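Local structure of histidine acid phosphatase (Hafnia alvei, 4ARU) at residues Met168-Tyr179 against Cys189-Ser197. The protein belongs to branch 2 of the histidine phosphatase superfamily, a group of enzymes with an alpha/beta fold. Numbering follows the deposited sequence. Where two conformers were deposited one is given.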
ATOM      1  N   MET A 168       2.309  22.050   7.760  1.00  8.29           N
ATOM      2  CA  MET A 168       3.513  21.571   7.054  1.00  8.06           C
ATOM      3  C   MET A 168       4.530  22.728   6.985  1.00  8.40           C
ATOM      4  O   MET A 168       5.730  22.539   7.210  1.00  8.11           O
ATOM      5  CB  MET A 168       3.192  21.072   5.646  1.00  8.01           C
ATOM      6  CG  MET A 168       4.405  20.578   4.867  1.00  8.20           C
ATOM      7  SD  MET A 168       5.393  19.269   5.665  1.00  8.60           S
ATOM      8  CE  MET A 168       4.419  17.832   5.352  1.00  7.84           C
ATOM      9  N   SER A 169       4.069  23.901   6.594  1.00  8.73           N
ATOM     10  CA  SER A 169       4.951  25.081   6.569  1.00  9.38           C
ATOM     11  C   SER A 169       5.687  25.324   7.872  1.00 10.04           C
ATOM     12  O   SER A 169       6.894  25.526   7.867  1.00 10.17           O
ATOM     13  CB  SER A 169       4.141  26.311   6.138  1.00  9.89           C
ATOM     14  OG  SER A 169       4.955  27.465   6.031  1.00 10.70           O
ATOM     15  N   SER A 170       4.964  25.208   8.993  1.00 10.22           N
ATOM     16  CA  SER A 170       5.551  25.463  10.294  0.50 11.13           C
ATOM     17  C   SER A 170       6.553  24.365  10.676  1.00 10.64           C
ATOM     18  O   SER A 170       7.598  24.681  11.231  1.00 11.33           O
ATOM     19  CB  SER A 170       4.444  25.666  11.361  0.50 11.94           C
ATOM     20  OG  SER A 170       3.756  24.476  11.657  0.50 12.30           O
ATOM     21  N   VAL A 171       6.240  23.116  10.372  1.00  9.87           N
ATOM     22  CA  VAL A 171       7.146  21.991  10.654  1.00  9.76           C
ATOM     23  C   VAL A 171       8.461  22.139   9.871  1.00 10.08           C
ATOM     24  O   VAL A 171       9.540  21.881  10.411  1.00 10.49           O
ATOM     25  CB  VAL A 171       6.453  20.658  10.299  1.00  9.38           C
ATOM     26  CG1 VAL A 171       7.446  19.499  10.227  1.00  9.38           C
ATOM     27  CG2 VAL A 171       5.314  20.384  11.273  1.00  9.42           C
ATOM     28  N   LEU A 172       8.359  22.577   8.622  1.00  9.85           N
ATOM     29  CA  LEU A 172       9.522  22.849   7.797  1.00 10.36           C
ATOM     30  C   LEU A 172      10.255  24.115   8.171  1.00 11.43           C
ATOM     31  O   LEU A 172      11.418  24.267   7.801  1.00 11.55           O
ATOM     32  CB  LEU A 172       9.081  23.003   6.312  1.00 10.05           C
ATOM     33  CG  LEU A 172       8.508  21.741   5.698  1.00  9.50           C
ATOM     34  CD1 LEU A 172       7.931  22.144   4.369  1.00  9.55           C
ATOM     35  CD2 LEU A 172       9.563  20.651   5.537  1.00  9.61           C
ATOM     36  N   ASP A 173       9.620  25.064   8.877  1.00 12.14           N
ATOM     37  CA  ASP A 173      10.132  26.450   8.907  1.00 13.76           C
ATOM     38  C   ASP A 173      10.326  27.002   7.514  1.00 13.11           C
ATOM     39  O   ASP A 173      11.293  27.700   7.200  1.00 12.84           O
ATOM     40  CB  ASP A 173      11.403  26.556   9.761  1.00 15.94           C
ATOM     41  CG  ASP A 173      11.107  26.342  11.240  1.00 18.93           C
ATOM     42  OD1 ASP A 173      10.455  27.241  11.795  1.00 22.49           O
ATOM     43  OD2 ASP A 173      11.490  25.312  11.868  1.00 22.23           O
ATOM     44  N   PHE A 174       9.328  26.707   6.666  1.00 11.63           N
ATOM     45  CA  PHE A 174       9.343  27.115   5.265  1.00 11.57           C
ATOM     46  C   PHE A 174       9.669  28.599   5.046  1.00 12.36           C
ATOM     47  O   PHE A 174      10.426  28.944   4.141  1.00 12.80           O
ATOM     48  CB  PHE A 174       8.030  26.690   4.568  1.00 11.04           C
ATOM     49  CG  PHE A 174       7.895  27.195   3.134  1.00 11.31           C
ATOM     50  CD1 PHE A 174       8.604  26.599   2.088  1.00 11.07           C
ATOM     51  CD2 PHE A 174       7.035  28.223   2.833  1.00 11.55           C
ATOM     52  CE1 PHE A 174       8.455  27.065   0.795  1.00 11.52           C
ATOM     53  CE2 PHE A 174       6.891  28.683   1.534  1.00 11.84           C
ATOM     54  CZ  PHE A 174       7.594  28.092   0.522  1.00 11.88           C
ATOM     55  N   PRO A 175       9.074  29.497   5.838  1.00 12.87           N
ATOM     56  CA  PRO A 175       9.314  30.914   5.555  1.00 13.94           C
ATOM     57  C   PRO A 175      10.797  31.328   5.678  1.00 14.88           C
ATOM     58  O   PRO A 175      11.206  32.344   5.081  1.00 15.69           O
ATOM     59  CB  PRO A 175       8.450  31.628   6.607  1.00 14.46           C
ATOM     60  CG  PRO A 175       7.361  30.660   6.926  1.00 13.61           C
ATOM     61  CD  PRO A 175       8.002  29.316   6.853  1.00 12.71           C
ATOM     62  N   LYS A 176      11.561  30.548   6.442  1.00 15.12           N
ATOM     63  CA  LYS A 176      12.993  30.800   6.604  1.00 16.65           C
ATOM     64  C   LYS A 176      13.863  29.977   5.666  1.00 15.72           C
ATOM     65  O   LYS A 176      15.091  29.994   5.819  1.00 16.24           O
ATOM     66  CB  LYS A 176      13.421  30.499   8.033  1.00 18.50           C
ATOM     67  CG  LYS A 176      12.748  31.370   9.082  1.00 21.43           C
ATOM     68  CD  LYS A 176      12.851  30.638  10.406  1.00 24.03           C
ATOM     69  CE  LYS A 176      12.456  31.459  11.623  1.00 26.78           C
ATOM     70  NZ  LYS A 176      12.349  30.501  12.771  1.00 28.11           N
ATOM     71  N   SER A 177      13.249  29.336   4.683  1.00 14.47           N
ATOM     72  CA  SER A 177      13.928  28.355   3.845  1.00 13.81           C
ATOM     73  C   SER A 177      14.608  29.044   2.659  1.00 14.43           C
ATOM     74  O   SER A 177      14.240  30.160   2.273  1.00 14.70           O
ATOM     75  CB  SER A 177      12.943  27.333   3.342  1.00 12.72           C
ATOM     76  OG  SER A 177      12.103  27.901   2.346  1.00 12.57           O
ATOM     77  N   PRO A 178      15.601  28.362   2.064  1.00 14.71           N
ATOM     78  CA  PRO A 178      16.198  28.921   0.850  1.00 15.58           C
ATOM     79  C   PRO A 178      15.186  29.134  -0.259  1.00 15.89           C
ATOM     80  O   PRO A 178      15.283  30.091  -1.031  1.00 16.42           O
ATOM     81  CB  PRO A 178      17.221  27.845   0.444  1.00 15.57           C
ATOM     82  CG  PRO A 178      17.600  27.215   1.731  1.00 15.27           C
ATOM     83  CD  PRO A 178      16.300  27.155   2.519  1.00 14.42           C
ATOM     84  N   TYR A 179      14.186  28.265  -0.323  1.00 15.44           N
ATOM     85  CA  TYR A 179      13.119  28.454  -1.286  1.00 15.93           C
ATOM     86  C   TYR A 179      12.529  29.846  -1.217  1.00 17.49           C
ATOM     87  O   TYR A 179      12.357  30.503  -2.237  1.00 17.90           O
ATOM     88  CB  TYR A 179      12.000  27.422  -1.068  1.00 15.32           C
ATOM     89  CG  TYR A 179      10.974  27.391  -2.173  1.00 15.81           C
ATOM     90  CD1 TYR A 179       9.921  28.317  -2.229  1.00 16.26           C
ATOM     91  CD2 TYR A 179      11.066  26.427  -3.171  1.00 16.53           C
ATOM     92  CE1 TYR A 179       8.993  28.253  -3.258  1.00 17.32           C
ATOM     93  CE2 TYR A 179      10.163  26.363  -4.193  1.00 17.32           C
ATOM     94  CZ  TYR A 179       9.152  27.271  -4.235  1.00 18.06           C
ATOM     95  OH  TYR A 179       8.268  27.149  -5.270  1.00 21.86           O
ATOM     96  N   CYS A 189       6.058  34.927   1.542  1.00 26.22           N
ATOM     97  CA  CYS A 189       6.282  33.588   1.013  1.00 23.46           C
ATOM     98  C   CYS A 189       5.431  32.594   1.803  1.00 21.60           C
ATOM     99  O   CYS A 189       5.760  32.195   2.918  1.00 22.95           O
ATOM    100  CB  CYS A 189       7.760  33.238   1.107  1.00 23.34           C
ATOM    101  SG  CYS A 189       8.288  31.741   0.245  1.00 22.72           S
ATOM    102  N   ASP A 190       4.291  32.241   1.220  1.00 19.36           N
ATOM    103  CA  ASP A 190       3.299  31.345   1.851  1.00 17.32           C
ATOM    104  C   ASP A 190       3.323  30.019   1.097  1.00 15.45           C
ATOM    105  O   ASP A 190       3.268  30.007  -0.112  1.00 14.94           O
ATOM    106  CB  ASP A 190       1.900  31.999   1.765  1.00 18.20           C
ATOM    107  CG  ASP A 190       0.789  31.103   2.277  1.00 18.14           C
ATOM    108  OD1 ASP A 190       0.238  30.313   1.492  1.00 17.38           O
ATOM    109  OD2 ASP A 190       0.479  31.185   3.493  1.00 18.65           O
ATOM    110  N   PHE A 191       3.401  28.904   1.820  1.00 13.38           N
ATOM    111  CA  PHE A 191       3.604  27.589   1.229  1.00 12.59           C
ATOM    112  C   PHE A 191       2.525  27.283   0.220  1.00 12.23           C
ATOM    113  O   PHE A 191       2.813  26.895  -0.912  1.00 12.43           O
ATOM    114  CB  PHE A 191       3.662  26.541   2.351  1.00 11.94           C
ATOM    115  CG  PHE A 191       4.054  25.144   1.906  1.00 11.41           C
ATOM    116  CD1 PHE A 191       5.375  24.841   1.624  1.00 11.86           C
ATOM    117  CD2 PHE A 191       3.145  24.102   1.896  1.00 11.85           C
ATOM    118  CE1 PHE A 191       5.750  23.558   1.284  1.00 11.89           C
ATOM    119  CE2 PHE A 191       3.522  22.817   1.541  1.00 11.34           C
ATOM    120  CZ  PHE A 191       4.818  22.544   1.228  1.00 11.08           C
ATOM    121  N   SER A 192       1.272  27.477   0.603  1.00 12.39           N
ATOM    122  CA  SER A 192       0.144  27.212  -0.304  1.00 12.56           C
ATOM    123  C   SER A 192       0.127  28.154  -1.538  1.00 13.56           C
ATOM    124  O   SER A 192      -0.048  27.678  -2.659  1.00 13.58           O
ATOM    125  CB  SER A 192      -1.180  27.326   0.456  1.00 12.70           C
ATOM    126  OG  SER A 192      -2.298  27.148  -0.444  1.00 13.14           O
ATOM    127  N   GLN A 193       0.306  29.445  -1.328  1.00 14.57           N
ATOM    128  CA  GLN A 193       0.255  30.436  -2.401  1.00 16.23           C
ATOM    129  C   GLN A 193       1.403  30.213  -3.384  1.00 15.40           C
ATOM    130  O   GLN A 193       1.233  30.375  -4.588  1.00 16.38           O
ATOM    131  CB  GLN A 193       0.370  31.838  -1.794  1.00 18.81           C
ATOM    132  CG  GLN A 193       0.085  32.990  -2.759  1.00 22.15           C
ATOM    133  CD  GLN A 193       1.205  33.248  -3.752  1.00 24.58           C
ATOM    134  OE1 GLN A 193       2.371  33.079  -3.429  1.00 27.37           O
ATOM    135  NE2 GLN A 193       0.851  33.661  -4.973  1.00 28.18           N
ATOM    136  N   ALA A 194       2.569  29.877  -2.846  1.00 14.31           N
ATOM    137  CA  ALA A 194       3.770  29.678  -3.660  1.00 14.12           C
ATOM    138  C   ALA A 194       3.666  28.482  -4.609  1.00 13.32           C
ATOM    139  O   ALA A 194       4.343  28.464  -5.644  1.00 13.74           O
ATOM    140  CB  ALA A 194       4.988  29.541  -2.779  1.00 14.27           C
ATOM    141  N   MET A 195       2.874  27.476  -4.227  1.00 12.20           N
ATOM    142  CA  MET A 195       2.836  26.189  -4.906  1.00 11.98           C
ATOM    143  C   MET A 195       1.403  25.731  -5.140  1.00 11.16           C
ATOM    144  O   MET A 195       0.944  24.764  -4.554  1.00 10.03           O
ATOM    145  CB  MET A 195       3.598  25.120  -4.121  1.00 12.69           C
ATOM    146  CG  MET A 195       5.071  25.440  -4.089  1.00 14.29           C
ATOM    147  SD  MET A 195       5.999  24.187  -3.150  1.00 17.59           S
ATOM    148  CE  MET A 195       6.611  25.192  -1.817  1.00 18.05           C
ATOM    149  N   PRO A 196       0.718  26.414  -6.063  1.00 11.75           N
ATOM    150  CA  PRO A 196      -0.617  25.949  -6.427  1.00 11.57           C
ATOM    151  C   PRO A 196      -0.641  24.523  -6.955  1.00 10.96           C
ATOM    152  O   PRO A 196       0.332  24.063  -7.567  1.00 11.01           O
ATOM    153  CB  PRO A 196      -1.060  26.952  -7.490  1.00 12.64           C
ATOM    154  CG  PRO A 196       0.212  27.423  -8.077  1.00 13.32           C
ATOM    155  CD  PRO A 196       1.165  27.526  -6.913  1.00 12.74           C
ATOM    156  N   SER A 197      -1.702  23.774  -6.667  1.00 10.18           N
ATOM    157  CA  SER A 197      -1.837  22.432  -7.215  1.00  9.63           C
ATOM    158  C   SER A 197      -2.039  22.450  -8.732  1.00 10.15           C
ATOM    159  O   SER A 197      -2.718  23.342  -9.276  1.00 10.54           O
ATOM    160  CB  SER A 197      -3.018  21.669  -6.552  1.00  9.16           C
ATOM    161  OG  SER A 197      -2.754  21.302  -5.230  1.00  8.79           O
TER
HETATM  162  O   HOH W   1       3.688  29.377   4.719  1.00 12.73           O
HETATM  163  O   HOH W   2       6.996  29.275  -5.860  1.00 23.46           O
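An edge-to-face aromatic pair, Phe174 with Phe191, joins the Schellman-capped end of helix 162-172 to the short helix 191-194. The edge of Phe191 meets one face of Phe174, ring planes 82° apart, with Phe191 CD1 over the ring centre and 3.7 Å from Phe174 CD1. Three residues of helix 162-172 pack obliquely about the Phe191 ring: Leu172 CD1 lies 4.0 Å from Phe191 CE1, Met168 CG nears Phe191 CE2, and Ser169 CB packs against Phe191 CB. Phe174 also meets sulfur and methyl groups, all obliquely: Cys189 SG is 3.6 Å from Phe174 CE2, and Met195 CE is 3.7 Å from Phe174 CE1. In Met195 SD is anti to CA (chi2 180°) and the chain turns at chi3, which brings that same methyl over one face of Tyr179, a CH-pi contact. Across the segments, polar links run through water. One water joins Ser169 OG to Phe191 N, accepting from the latter at 3.0 Å; another bonds to Tyr179 OH and donates to Ala194 O at 2.8 Å. Asp190 N-caps the short helix, its OD1 accepting from Gln193 N (3.0 Å) through the anti lone pair. The contact lies about 28 Å from the centre of the chain (centre to centre); the disulfide Cys189-Cys180 links the start of segment 189-197 to helix 178-182, while Met168 and Met195 pack against helix 213-229.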